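PDB 3APQ: DnaJ homolog subfamily C member 10 from Mus musculus, which reduces disulfide bonds in the endoplasmic reticulum, serving both the correct folding of proteins and the degradation of misfolded ones, and partners an Hsp70 chaperone through its J domain. Local coordinates for residues A[180-185]-A[194-199]; A[134-139]-A[147-152]; A[48-53]-A[70-75]. All coordinates share one frame; numbering follows the deposited sequence.

Contact 1 of 3, residues A[180-185]-A[194-199]; sequences AAVKYN and VAFAMQ
One face of the Phe196 ring receives the edge of Tyr184, while Val182 comes up to the rim of the same phenylalanine, near the plane of its ring. The aromatic pair is T-shaped, with the centroids of the Tyr184 and Phe196 rings 5.2 Å apart and the two planes at 74°. Tyr184 CD1 leads, 3.6 Å from Phe196 CG; it stands off the centre of the face, toward the rim, and Phe196 CG lies in turn near the tyrosine's plane. Over the same face Tyr184 CB makes a CH-pi contact, 4.2 Å from the centroid of the Phe196 ring and 20° off its normal. At the far end of the phenylalanine, Val182 CG1 packs at 4.0 Å against Phe196 CZ.

Phenylalanine suits this place because it is long enough to bridge helix and strand: with CG opposite the backbone N (chi1 174°), its ring leaves helix 190-202 and reaches strand 182-183. In this thioredoxin fold, that strand is an outer one of the central sheet, paired antiparallel with strand 171-175, and the last helix lies against it. Phe196 also meets Ile174 and the ring of Phe118, so it extends over neighbouring strands, and the ring of His200, which Val182 touches too. Valine, short and beta-branched, offers a methyl to the rim, whereas Lys183, the next residue, turns its CB away from the helix and is exposed. Tyrosine suits its place because it has two ends to use: its ring edge is spent on Phe196, and its hydroxyl is hydrogen-bonded to Ser192 OG and to the backbone N of Arg188, bonds that link the strand's end to the connection into the helix.

Contact 2 of 3, residues A[134-139]-A[147-152]; sequences PTWREF and LRIGAV
Ile149 packs against two aromatic side chains of helix 127-142, Trp136 and Phe139, each met by a different branch. With CG1 beside the backbone N (chi1 -55°), the CG2 branch is left anti to it and packs 3.6 Å from Trp136 CZ2, while the other branch carries CD1 to 3.6 Å from Phe139 CE2. A beta-branched residue suits this place, since one side chain serves two rings at once. The rings also support each other: Phe139 CD2 sits 3.8 Å above one face of the Trp136 indole, toward its rim.

The polar edge of the indole is turned to the strand. Trp136 NE1 gives Gly150 O a weak hydrogen bond, 3.4 Å long and bent to 132° at the hydrogen, with the oxygen near the ring plane. Gly150 brings its backbone carbonyl to the indole, and a CB there would point away from the helix. Replacing Trp136 with an alanine would probably open a gap beside Ile149 CG2 and leave Gly150 O without its indole donor.

All this is buried, whereas the helix's other side is nearer to solvent. Glu138 and Pro134 are exposed, and Arg137 points its CB away from the strand, and its NE makes a salt bridge with Asp96. Pro134, whose N has no hydrogen to give, falls where the helix is kinked.

Helix and strand run nearly antiparallel, at 156° and 10.2 Å between their short axes, as befits the second half of a beta-alpha-beta unit: strand 117-122, helix 127-142, with the redox-active Cys126-Cys129 disulfide at its start, and strand 148-153. Trp136 meets Phe118 edge-to-face, and Leu193 and Val194 of helix 190-202 touch Phe139.

Contact 3 of 3, residues A[48-53]-A[70-75]; sequences INRAYE and KGLEDN
Glu73 O is gripped by two nitrogens of one arginine: Arg50 NE donates to it at 3.0 Å and Arg50 NH2 at 3.2 Å. This is a side-on grip on a single atom, and the carbonyl oxygen lies at the guanidinium edge, close to its plane. The donors come from the same face of the carbonyl but differ in approach. NE is tilted only 20° from the carbonyl plane, with 152° at its hydrogen, whereas NH2 stands well above that plane and makes the more bent bond.

Arginine suits the place by its length. Extended from CG to NE, it carries the guanidinium clear of helix 41-55 to the chain that follows helix 58-67. Leu72 supports it, its CB 3.7 Å from Arg50 NH2, and Phe4 of helix 4-8 touches the same arginine. The Asp74 carboxylate is nearby but forms no salt bridge; OD1 is 4.3 Å from Arg50 NH2 and well out of the guanidinium plane.

The stronger charged partner is Glu69, whose OE1 makes a salt bridge with Arg50 NH2. Helix 41-55 belongs to the J domain, and the arginine ties it to the following irregular chain. Because the grip on Glu73 uses its main-chain carbonyl, it does not depend on the glutamate side chain, while the carboxylates of Glu69 and Asp74 probably help to balance the positive charge at this partly exposed site.

From the N terminus the contacts follow one another in series, neither nested nor crossed. Contact 3 comes first, closing a largely helical excursion from helix 41-55 of the J domain through helix 58-67. The chain then enters the thioredoxin domain, where contact 2 closes the turn from helix 127-142 into strand 148-153, and contact 1 closes the last one, from strand 182-183 into helix 190-202. Contacts 1 and 2 touch, Val194 CG2 lying 3.7 Å from Phe139 CD1, so two helices meet while both contacts reach one sheet. Contact 3 stands apart, its centre about 33 Å from that of contact 2, across the chain's centre.

Contact 1 of 3, residues A[180-185]-A[194-199]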
ATOM      1  N   ALA A 180      -9.288  22.401  -0.598  1.00 30.73           N
ATOM      2  CA  ALA A 180      -9.724  21.413  -1.602  1.00 29.83           C
ATOM      3  C   ALA A 180      -8.470  20.704  -2.153  1.00 27.81           C
ATOM      4  O   ALA A 180      -7.450  21.358  -2.367  1.00 28.37           O
ATOM      5  CB  ALA A 180     -10.524  22.099  -2.737  1.00 32.36           C
ATOM      6  N   ALA A 181      -8.532  19.386  -2.339  1.00 25.91           N
ATOM      7  CA  ALA A 181      -7.461  18.648  -2.983  1.00 24.92           C
ATOM      8  C   ALA A 181      -7.138  19.212  -4.368  1.00 25.27           C
ATOM      9  O   ALA A 181      -8.038  19.663  -5.092  1.00 26.33           O
ATOM     10  CB  ALA A 181      -7.862  17.188  -3.121  1.00 24.75           C
ATOM     11  N   VAL A 182      -5.858  19.238  -4.721  1.00 23.21           N
ATOM     12  CA  VAL A 182      -5.424  19.658  -6.046  1.00 22.68           C
ATOM     13  C   VAL A 182      -4.746  18.476  -6.774  1.00 21.91           C
ATOM     14  O   VAL A 182      -3.768  17.890  -6.277  1.00 21.27           O
ATOM     15  CB  VAL A 182      -4.465  20.858  -5.937  1.00 22.82           C
ATOM     16  CG1 VAL A 182      -3.804  21.168  -7.300  1.00 24.44           C
ATOM     17  CG2 VAL A 182      -5.190  22.097  -5.313  1.00 26.79           C
ATOM     18  N   LYS A 183      -5.242  18.157  -7.960  1.00 21.13           N
ATOM     19  CA  LYS A 183      -4.644  17.126  -8.796  1.00 21.39           C
ATOM     20  C   LYS A 183      -3.391  17.655  -9.504  1.00 21.89           C
ATOM     21  O   LYS A 183      -3.416  18.761 -10.064  1.00 21.42           O
ATOM     22  CB  LYS A 183      -5.656  16.687  -9.843  1.00 22.89           C
ATOM     23  CG  LYS A 183      -5.193  15.564 -10.700  1.00 23.47           C
ATOM     24  CD  LYS A 183      -6.257  15.143 -11.685  1.00 27.28           C
ATOM     25  CE  LYS A 183      -5.774  13.908 -12.456  1.00 27.21           C
ATOM     26  NZ  LYS A 183      -6.942  13.312 -13.206  1.00 35.31           N
ATOM     27  N   TYR A 184      -2.346  16.835  -9.527  1.00 19.74           N
ATOM     28  CA  TYR A 184      -1.149  17.115 -10.299  1.00 20.36           C
ATOM     29  C   TYR A 184      -1.415  16.705 -11.738  1.00 22.05           C
ATOM     30  O   TYR A 184      -1.893  15.572 -11.980  1.00 20.62           O
ATOM     31  CB  TYR A 184       0.049  16.307  -9.752  1.00 18.96           C
ATOM     32  CG  TYR A 184       1.288  16.308 -10.661  1.00 20.74           C
ATOM     33  CD1 TYR A 184       2.208  17.356 -10.622  1.00 19.46           C
ATOM     34  CD2 TYR A 184       1.556  15.224 -11.515  1.00 18.29           C
ATOM     35  CE1 TYR A 184       3.345  17.353 -11.442  1.00 22.77           C
ATOM     36  CE2 TYR A 184       2.674  15.216 -12.332  1.00 22.35           C
ATOM     37  CZ  TYR A 184       3.557  16.281 -12.288  1.00 23.52           C
ATOM     38  OH  TYR A 184       4.672  16.237 -13.054  1.00 22.59           O
ATOM     39  N   ASN A 185      -1.104  17.611 -12.672  1.00 23.04           N
ATOM     40  CA  ASN A 185      -1.258  17.336 -14.094  1.00 25.96           C
ATOM     41  C   ASN A 185      -0.017  17.517 -14.972  1.00 25.93           C
ATOM     42  O   ASN A 185      -0.139  17.661 -16.196  1.00 25.73           O
ATOM     43  CB  ASN A 185      -2.424  18.144 -14.686  1.00 29.04           C
ATOM     44  CG  ASN A 185      -3.781  17.551 -14.334  1.00 33.97           C
ATOM     45  OD1 ASN A 185      -4.095  16.387 -14.657  1.00 36.60           O
ATOM     46  ND2 ASN A 185      -4.603  18.358 -13.677  1.00 37.01           N
ATOM     47  N   VAL A 194       8.824  18.000  -8.107  1.00 18.51           N
ATOM     48  CA  VAL A 194       9.474  18.886  -7.116  1.00 19.56           C
ATOM     49  C   VAL A 194       8.920  20.315  -7.199  1.00 20.69           C
ATOM     50  O   VAL A 194       8.500  20.850  -6.183  1.00 20.85           O
ATOM     51  CB  VAL A 194      10.969  18.911  -7.252  1.00 18.74           C
ATOM     52  CG1 VAL A 194      11.570  20.002  -6.342  1.00 19.69           C
ATOM     53  CG2 VAL A 194      11.583  17.512  -6.889  1.00 19.27           C
ATOM     54  N   ALA A 195       8.837  20.867  -8.425  1.00 21.53           N
ATOM     55  CA  ALA A 195       8.341  22.248  -8.657  1.00 22.10           C
ATOM     56  C   ALA A 195       6.881  22.374  -8.242  1.00 22.46           C
ATOM     57  O   ALA A 195       6.448  23.386  -7.684  1.00 21.55           O
ATOM     58  CB  ALA A 195       8.498  22.626 -10.101  1.00 22.20           C
ATOM     59  N   PHE A 196       6.120  21.324  -8.474  1.00 21.47           N
ATOM     60  CA  PHE A 196       4.731  21.334  -8.043  1.00 21.78           C
ATOM     61  C   PHE A 196       4.609  21.255  -6.523  1.00 21.06           C
ATOM     62  O   PHE A 196       3.833  22.011  -5.947  1.00 21.83           O
ATOM     63  CB  PHE A 196       3.956  20.198  -8.705  1.00 20.20           C
ATOM     64  CG  PHE A 196       2.541  20.038  -8.226  1.00 21.91           C
ATOM     65  CD1 PHE A 196       1.503  20.784  -8.781  1.00 23.60           C
ATOM     66  CD2 PHE A 196       2.236  19.067  -7.291  1.00 22.03           C
ATOM     67  CE1 PHE A 196       0.170  20.598  -8.360  1.00 24.91           C
ATOM     68  CE2 PHE A 196       0.902  18.852  -6.856  1.00 25.19           C
ATOM     69  CZ  PHE A 196      -0.131  19.597  -7.386  1.00 22.25           C
ATOM     70  N   ALA A 197       5.310  20.306  -5.903  1.00 19.47           N
ATOM     71  CA  ALA A 197       5.233  20.129  -4.470  1.00 21.59           C
ATOM     72  C   ALA A 197       5.705  21.396  -3.765  1.00 22.66           C
ATOM     73  O   ALA A 197       5.070  21.862  -2.801  1.00 22.29           O
ATOM     74  CB  ALA A 197       6.054  18.953  -4.023  1.00 20.32           C
ATOM     75  N   MET A 198       6.770  21.983  -4.293  1.00 24.96           N
ATOM     76  CA  MET A 198       7.375  23.145  -3.657  1.00 27.09           C
ATOM     77  C   MET A 198       6.512  24.392  -3.768  1.00 28.40           C
ATOM     78  O   MET A 198       6.529  25.221  -2.856  1.00 29.97           O
ATOM     79  CB  MET A 198       8.751  23.422  -4.245  1.00 28.03           C
ATOM     80  CG  MET A 198       9.801  22.430  -3.820  1.00 30.96           C
ATOM     81  SD  MET A 198       9.988  22.277  -2.046  1.00 36.44           S
ATOM     82  CE  MET A 198      10.693  23.920  -1.735  1.00 35.51           C
ATOM     83  N   GLN A 199       5.761  24.581  -4.852  1.00 28.18           N
ATOM     84  CA  GLN A 199       4.811  25.700  -4.780  1.00 29.76           C
ATOM     85  C   GLN A 199       3.793  25.523  -3.656  1.00 28.05           C
ATOM     86  O   GLN A 199       3.417  26.472  -3.014  1.00 26.71           O
ATOM     87  CB  GLN A 199       4.156  26.063  -6.127  1.00 31.27           C
ATOM     88  CG  GLN A 199       3.113  25.138  -6.588  1.00 36.15           C
ATOM     89  CD  GLN A 199       2.743  25.405  -8.041  1.00 40.32           C
ATOM     90  OE1 GLN A 199       1.673  25.923  -8.317  1.00 43.23           O
ATOM     91  NE2 GLN A 199       3.643  25.063  -8.974  1.00 42.18           N
TER

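Contact 2 of 3, residues A[134-139]-A[147-152]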
ATOM      1  N   PRO A 134       9.861   4.610  -9.970  1.00 15.99           N
ATOM      2  CA  PRO A 134      11.206   5.022  -9.595  1.00 16.99           C
ATOM      3  C   PRO A 134      11.315   6.525  -9.395  1.00 16.74           C
ATOM      4  O   PRO A 134      12.080   6.950  -8.540  1.00 17.04           O
ATOM      5  CB  PRO A 134      12.061   4.575 -10.800  1.00 18.01           C
ATOM      6  CG  PRO A 134      11.343   3.380 -11.282  1.00 21.12           C
ATOM      7  CD  PRO A 134       9.886   3.796 -11.208  1.00 16.80           C
ATOM      8  N   THR A 135      10.611   7.311 -10.202  1.00 15.31           N
ATOM      9  CA  THR A 135      10.610   8.774 -10.070  1.00 17.31           C
ATOM     10  C   THR A 135       9.923   9.216  -8.794  1.00 15.73           C
ATOM     11  O   THR A 135      10.439  10.106  -8.120  1.00 17.27           O
ATOM     12  CB  THR A 135       9.875   9.417 -11.234  1.00 18.38           C
ATOM     13  OG1 THR A 135      10.466   8.977 -12.450  1.00 22.81           O
ATOM     14  CG2 THR A 135       9.916  10.976 -11.188  1.00 18.50           C
ATOM     15  N   TRP A 136       8.787   8.585  -8.429  1.00 14.81           N
ATOM     16  CA  TRP A 136       8.135   8.929  -7.183  1.00 13.44           C
ATOM     17  C   TRP A 136       9.143   8.706  -6.019  1.00 13.44           C
ATOM     18  O   TRP A 136       9.201   9.494  -5.085  1.00 13.60           O
ATOM     19  CB  TRP A 136       6.891   8.057  -7.013  1.00 12.62           C
ATOM     20  CG  TRP A 136       5.967   8.485  -5.908  1.00 14.79           C
ATOM     21  CD1 TRP A 136       5.699   7.818  -4.747  1.00 13.19           C
ATOM     22  CD2 TRP A 136       5.242   9.732  -5.840  1.00 10.76           C
ATOM     23  NE1 TRP A 136       4.793   8.547  -3.981  1.00 14.56           N
ATOM     24  CE2 TRP A 136       4.514   9.726  -4.628  1.00 13.14           C
ATOM     25  CE3 TRP A 136       5.118  10.828  -6.714  1.00 13.67           C
ATOM     26  CZ2 TRP A 136       3.667  10.796  -4.242  1.00 11.85           C
ATOM     27  CZ3 TRP A 136       4.289  11.911  -6.330  1.00  9.18           C
ATOM     28  CH2 TRP A 136       3.575  11.875  -5.122  1.00 14.91           C
ATOM     29  N   ARG A 137       9.891   7.608  -6.049  1.00 13.17           N
ATOM     30  CA  ARG A 137      10.882   7.325  -5.005  1.00 14.11           C
ATOM     31  C   ARG A 137      12.006   8.383  -4.976  1.00 15.66           C
ATOM     32  O   ARG A 137      12.401   8.830  -3.906  1.00 15.16           O
ATOM     33  CB  ARG A 137      11.558   5.977  -5.257  1.00 14.99           C
ATOM     34  CG  ARG A 137      10.628   4.768  -5.109  1.00 12.35           C
ATOM     35  CD  ARG A 137      11.388   3.512  -5.527  1.00 16.91           C
ATOM     36  NE  ARG A 137      10.461   2.396  -5.373  1.00 15.11           N
ATOM     37  CZ  ARG A 137      10.044   1.628  -6.367  1.00 21.27           C
ATOM     38  NH1 ARG A 137      10.586   1.759  -7.596  1.00 15.98           N
ATOM     39  NH2 ARG A 137       9.121   0.690  -6.112  1.00 19.06           N
ATOM     40  N   GLU A 138      12.508   8.776  -6.164  1.00 17.30           N
ATOM     41  CA  GLU A 138      13.591   9.767  -6.250  1.00 18.62           C
ATOM     42  C   GLU A 138      13.083  11.137  -5.766  1.00 18.38           C
ATOM     43  O   GLU A 138      13.781  11.866  -5.021  1.00 16.55           O
ATOM     44  CB  GLU A 138      14.147   9.862  -7.700  1.00 21.00           C
ATOM     45  CG  GLU A 138      15.243  10.961  -7.851  1.00 27.61           C
ATOM     46  CD  GLU A 138      15.743  11.172  -9.308  1.00 34.16           C
ATOM     47  OE1 GLU A 138      14.935  11.005 -10.273  1.00 33.85           O
ATOM     48  OE2 GLU A 138      16.935  11.546  -9.459  1.00 33.35           O
ATOM     49  N   PHE A 139      11.856  11.465  -6.168  1.00 15.71           N
ATOM     50  CA  PHE A 139      11.226  12.715  -5.741  1.00 16.47           C
ATOM     51  C   PHE A 139      11.068  12.736  -4.206  1.00 14.93           C
ATOM     52  O   PHE A 139      11.379  13.750  -3.536  1.00 15.35           O
ATOM     53  CB  PHE A 139       9.868  12.825  -6.462  1.00 17.48           C
ATOM     54  CG  PHE A 139       8.880  13.708  -5.779  1.00 17.95           C
ATOM     55  CD1 PHE A 139       9.070  15.076  -5.737  1.00 16.34           C
ATOM     56  CD2 PHE A 139       7.754  13.176  -5.186  1.00 18.30           C
ATOM     57  CE1 PHE A 139       8.136  15.898  -5.105  1.00 18.97           C
ATOM     58  CE2 PHE A 139       6.847  13.981  -4.531  1.00 17.73           C
ATOM     59  CZ  PHE A 139       7.048  15.364  -4.500  1.00 17.70           C
ATOM     60  N   LEU A 147       7.485  18.144   3.012  1.00 15.84           N
ATOM     61  CA  LEU A 147       6.074  17.824   3.074  1.00 16.66           C
ATOM     62  C   LEU A 147       5.971  16.305   3.174  1.00 16.58           C
ATOM     63  O   LEU A 147       6.995  15.575   3.097  1.00 16.98           O
ATOM     64  CB  LEU A 147       5.314  18.343   1.819  1.00 15.96           C
ATOM     65  CG  LEU A 147       5.574  17.612   0.503  1.00 14.91           C
ATOM     66  CD1 LEU A 147       4.389  17.914  -0.509  1.00 16.59           C
ATOM     67  CD2 LEU A 147       6.978  17.924  -0.100  1.00 16.53           C
ATOM     68  N   ARG A 148       4.752  15.813   3.373  1.00 16.39           N
ATOM     69  CA  ARG A 148       4.571  14.376   3.534  1.00 15.02           C
ATOM     70  C   ARG A 148       4.216  13.744   2.203  1.00 15.58           C
ATOM     71  O   ARG A 148       3.313  14.213   1.473  1.00 15.13           O
ATOM     72  CB  ARG A 148       3.445  14.058   4.532  1.00 15.67           C
ATOM     73  CG  ARG A 148       3.517  14.847   5.812  1.00 16.95           C
ATOM     74  CD  ARG A 148       4.615  14.385   6.733  1.00 23.65           C
ATOM     75  NE  ARG A 148       4.740  12.957   7.058  1.00 23.63           N
ATOM     76  CZ  ARG A 148       4.163  12.288   8.058  1.00 23.39           C
ATOM     77  NH1 ARG A 148       3.331  12.853   8.914  1.00 24.85           N
ATOM     78  NH2 ARG A 148       4.480  10.996   8.244  1.00 21.33           N
ATOM     79  N   ILE A 149       4.881  12.626   1.915  1.00 14.17           N
ATOM     80  CA  ILE A 149       4.687  11.959   0.655  1.00 12.29           C
ATOM     81  C   ILE A 149       4.044  10.601   0.952  1.00 12.37           C
ATOM     82  O   ILE A 149       4.555   9.795   1.764  1.00 12.68           O
ATOM     83  CB  ILE A 149       6.036  11.751  -0.138  1.00 10.65           C
ATOM     84  CG1 ILE A 149       6.805  13.077  -0.357  1.00 13.77           C
ATOM     85  CG2 ILE A 149       5.806  10.846  -1.395  1.00 13.72           C
ATOM     86  CD1 ILE A 149       6.005  14.191  -1.012  1.00 13.18           C
ATOM     87  N   GLY A 150       2.918  10.369   0.270  1.00 12.66           N
ATOM     88  CA  GLY A 150       2.083   9.153   0.485  1.00 11.70           C
ATOM     89  C   GLY A 150       1.842   8.340  -0.778  1.00 11.89           C
ATOM     90  O   GLY A 150       2.122   8.786  -1.906  1.00 12.83           O
ATOM     91  N   ALA A 151       1.329   7.138  -0.573  1.00 10.29           N
ATOM     92  CA  ALA A 151       0.922   6.271  -1.661  1.00 11.08           C
ATOM     93  C   ALA A 151      -0.299   5.543  -1.178  1.00 12.08           C
ATOM     94  O   ALA A 151      -0.385   5.191   0.015  1.00 11.80           O
ATOM     95  CB  ALA A 151       2.065   5.267  -1.990  1.00 13.50           C
ATOM     96  N   VAL A 152      -1.273   5.348  -2.067  1.00 12.37           N
ATOM     97  CA  VAL A 152      -2.466   4.553  -1.745  1.00 12.40           C
ATOM     98  C   VAL A 152      -2.628   3.444  -2.796  1.00 13.94           C
ATOM     99  O   VAL A 152      -2.675   3.712  -3.997  1.00 15.22           O
ATOM    100  CB  VAL A 152      -3.741   5.393  -1.675  1.00 12.81           C
ATOM    101  CG1 VAL A 152      -4.976   4.479  -1.656  1.00 12.38           C
ATOM    102  CG2 VAL A 152      -3.782   6.298  -0.437  1.00 11.90           C
TER

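Contact 3 of 3, residues A[48-53]-A[70-75]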
ATOM      1  N   ILE A  48      -1.059 -19.710   4.017  1.00 19.92           N
ATOM      2  CA  ILE A  48      -0.331 -18.436   4.234  1.00 20.92           C
ATOM      3  C   ILE A  48      -1.153 -17.314   3.605  1.00 19.78           C
ATOM      4  O   ILE A  48      -1.307 -16.235   4.176  1.00 18.50           O
ATOM      5  CB  ILE A  48       1.115 -18.466   3.586  1.00 20.76           C
ATOM      6  CG1 ILE A  48       2.080 -19.410   4.271  1.00 26.95           C
ATOM      7  CG2 ILE A  48       1.741 -17.077   3.532  1.00 22.96           C
ATOM      8  CD1 ILE A  48       1.647 -19.902   5.632  1.00 32.15           C
ATOM      9  N   ASN A  49      -1.640 -17.536   2.372  1.00 19.32           N
ATOM     10  CA  ASN A  49      -2.468 -16.510   1.711  1.00 18.88           C
ATOM     11  C   ASN A  49      -3.734 -16.146   2.504  1.00 18.14           C
ATOM     12  O   ASN A  49      -4.087 -14.980   2.597  1.00 19.55           O
ATOM     13  CB  ASN A  49      -2.853 -16.902   0.266  1.00 18.46           C
ATOM     14  CG  ASN A  49      -3.328 -15.693  -0.540  1.00 23.71           C
ATOM     15  OD1 ASN A  49      -2.644 -14.651  -0.604  1.00 23.82           O
ATOM     16  ND2 ASN A  49      -4.521 -15.791  -1.085  1.00 22.55           N
ATOM     17  N   ARG A  50      -4.400 -17.153   3.092  1.00 17.26           N
ATOM     18  CA  ARG A  50      -5.630 -16.943   3.861  1.00 17.65           C
ATOM     19  C   ARG A  50      -5.332 -16.085   5.089  1.00 17.70           C
ATOM     20  O   ARG A  50      -6.094 -15.131   5.389  1.00 18.98           O
ATOM     21  CB  ARG A  50      -6.217 -18.317   4.255  1.00 17.64           C
ATOM     22  CG  ARG A  50      -7.358 -18.327   5.156  1.00 18.92           C
ATOM     23  CD  ARG A  50      -7.795 -19.840   5.283  1.00 25.08           C
ATOM     24  NE  ARG A  50      -8.937 -19.993   6.170  1.00 25.88           N
ATOM     25  CZ  ARG A  50      -8.856 -20.093   7.488  1.00 26.01           C
ATOM     26  NH1 ARG A  50      -7.672 -20.077   8.076  1.00 24.49           N
ATOM     27  NH2 ARG A  50      -9.968 -20.206   8.226  1.00 26.03           N
ATOM     28  N   ALA A  51      -4.231 -16.417   5.765  1.00 18.57           N
ATOM     29  CA  ALA A  51      -3.680 -15.579   6.878  1.00 18.16           C
ATOM     30  C   ALA A  51      -3.459 -14.124   6.460  1.00 18.08           C
ATOM     31  O   ALA A  51      -3.979 -13.189   7.093  1.00 17.59           O
ATOM     32  CB  ALA A  51      -2.394 -16.177   7.417  1.00 17.76           C
ATOM     33  N   TYR A  52      -2.659 -13.938   5.416  1.00 18.11           N
ATOM     34  CA  TYR A  52      -2.399 -12.604   4.881  1.00 17.84           C
ATOM     35  C   TYR A  52      -3.699 -11.864   4.539  1.00 18.95           C
ATOM     36  O   TYR A  52      -3.848 -10.673   4.843  1.00 19.58           O
ATOM     37  CB  TYR A  52      -1.413 -12.608   3.669  1.00 17.46           C
ATOM     38  CG  TYR A  52      -1.327 -11.240   3.079  1.00 18.38           C
ATOM     39  CD1 TYR A  52      -0.740 -10.178   3.814  1.00 16.87           C
ATOM     40  CD2 TYR A  52      -1.878 -10.959   1.804  1.00 18.99           C
ATOM     41  CE1 TYR A  52      -0.715  -8.842   3.289  1.00 14.51           C
ATOM     42  CE2 TYR A  52      -1.831  -9.654   1.268  1.00 16.59           C
ATOM     43  CZ  TYR A  52      -1.259  -8.613   2.019  1.00 18.65           C
ATOM     44  OH  TYR A  52      -1.267  -7.340   1.511  1.00 17.47           O
ATOM     45  N   GLU A  53      -4.654 -12.523   3.891  1.00 20.06           N
ATOM     46  CA  GLU A  53      -5.868 -11.779   3.512  1.00 21.55           C
ATOM     47  C   GLU A  53      -6.713 -11.320   4.704  1.00 21.08           C
ATOM     48  O   GLU A  53      -7.484 -10.348   4.622  1.00 21.74           O
ATOM     49  CB  GLU A  53      -6.695 -12.522   2.461  1.00 23.07           C
ATOM     50  CG  GLU A  53      -5.851 -12.775   1.197  1.00 26.76           C
ATOM     51  CD  GLU A  53      -6.638 -12.960  -0.063  1.00 37.41           C
ATOM     52  OE1 GLU A  53      -7.699 -13.638  -0.036  1.00 39.26           O
ATOM     53  OE2 GLU A  53      -6.169 -12.419  -1.100  1.00 39.18           O
ATOM     54  N   LYS A  70     -13.508 -16.759  13.945  1.00 26.42           N
ATOM     55  CA  LYS A  70     -14.953 -16.676  13.917  1.00 28.26           C
ATOM     56  C   LYS A  70     -15.447 -16.188  12.537  1.00 28.88           C
ATOM     57  O   LYS A  70     -14.876 -15.230  11.974  1.00 27.54           O
ATOM     58  CB  LYS A  70     -15.399 -15.722  15.035  1.00 27.97           C
ATOM     59  CG  LYS A  70     -16.899 -15.591  15.114  1.00 30.86           C
ATOM     60  CD  LYS A  70     -17.254 -14.459  16.040  1.00 32.24           C
ATOM     61  CE  LYS A  70     -18.708 -14.552  16.397  1.00 35.65           C
ATOM     62  NZ  LYS A  70     -19.020 -13.405  17.301  1.00 32.27           N
ATOM     63  N   GLY A  71     -16.455 -16.877  11.983  1.00 29.92           N
ATOM     64  CA  GLY A  71     -17.022 -16.508  10.692  1.00 31.42           C
ATOM     65  C   GLY A  71     -16.156 -16.777   9.456  1.00 32.41           C
ATOM     66  O   GLY A  71     -16.609 -16.552   8.321  1.00 32.74           O
ATOM     67  N   LEU A  72     -14.930 -17.283   9.647  1.00 31.11           N
ATOM     68  CA  LEU A  72     -14.062 -17.660   8.508  1.00 30.12           C
ATOM     69  C   LEU A  72     -14.424 -19.051   8.002  1.00 31.10           C
ATOM     70  O   LEU A  72     -15.005 -19.831   8.738  1.00 30.87           O
ATOM     71  CB  LEU A  72     -12.580 -17.621   8.920  1.00 29.65           C
ATOM     72  CG  LEU A  72     -12.031 -16.341   9.559  1.00 28.81           C
ATOM     73  CD1 LEU A  72     -10.507 -16.427   9.637  1.00 26.73           C
ATOM     74  CD2 LEU A  72     -12.471 -15.114   8.734  1.00 30.81           C
ATOM     75  N   GLU A  73     -14.099 -19.344   6.747  1.00 31.19           N
ATOM     76  CA  GLU A  73     -14.234 -20.704   6.205  1.00 32.59           C
ATOM     77  C   GLU A  73     -12.857 -21.330   6.004  1.00 31.50           C
ATOM     78  O   GLU A  73     -11.857 -20.620   5.730  1.00 30.00           O
ATOM     79  CB  GLU A  73     -15.001 -20.674   4.893  1.00 33.48           C
ATOM     80  CG  GLU A  73     -16.294 -19.942   5.079  1.00 39.38           C
ATOM     81  CD  GLU A  73     -16.938 -19.546   3.778  1.00 45.26           C
ATOM     82  OE1 GLU A  73     -16.279 -18.884   2.931  1.00 47.38           O
ATOM     83  OE2 GLU A  73     -18.130 -19.883   3.632  1.00 48.23           O
ATOM     84  N   ASP A  74     -12.791 -22.656   6.147  1.00 31.91           N
ATOM     85  CA  ASP A  74     -11.521 -23.362   5.980  1.00 32.55           C
ATOM     86  C   ASP A  74     -10.926 -23.173   4.572  1.00 33.14           C
ATOM     87  O   ASP A  74      -9.713 -23.122   4.419  1.00 32.99           O
ATOM     88  CB  ASP A  74     -11.665 -24.852   6.313  1.00 32.83           C
ATOM     89  CG  ASP A  74     -11.734 -25.106   7.825  1.00 33.57           C
ATOM     90  OD1 ASP A  74     -11.495 -24.165   8.619  1.00 32.90           O
ATOM     91  OD2 ASP A  74     -12.032 -26.245   8.233  1.00 30.33           O
ATOM     92  N   ASN A  75     -11.774 -23.049   3.559  1.00 34.16           N
ATOM     93  CA  ASN A  75     -11.254 -22.911   2.189  1.00 36.20           C
ATOM     94  C   ASN A  75     -11.246 -21.496   1.580  1.00 36.71           C
ATOM     95  O   ASN A  75     -10.986 -21.374   0.382  1.00 38.04           O
ATOM     96  CB  ASN A  75     -11.996 -23.846   1.216  1.00 36.31           C
ATOM     97  CG  ASN A  75     -13.465 -23.490   1.092  1.00 37.63           C
ATOM     98  OD1 ASN A  75     -14.028 -22.840   1.986  1.00 39.74           O
ATOM     99  ND2 ASN A  75     -14.091 -23.886  -0.011  1.00 36.61           N
TER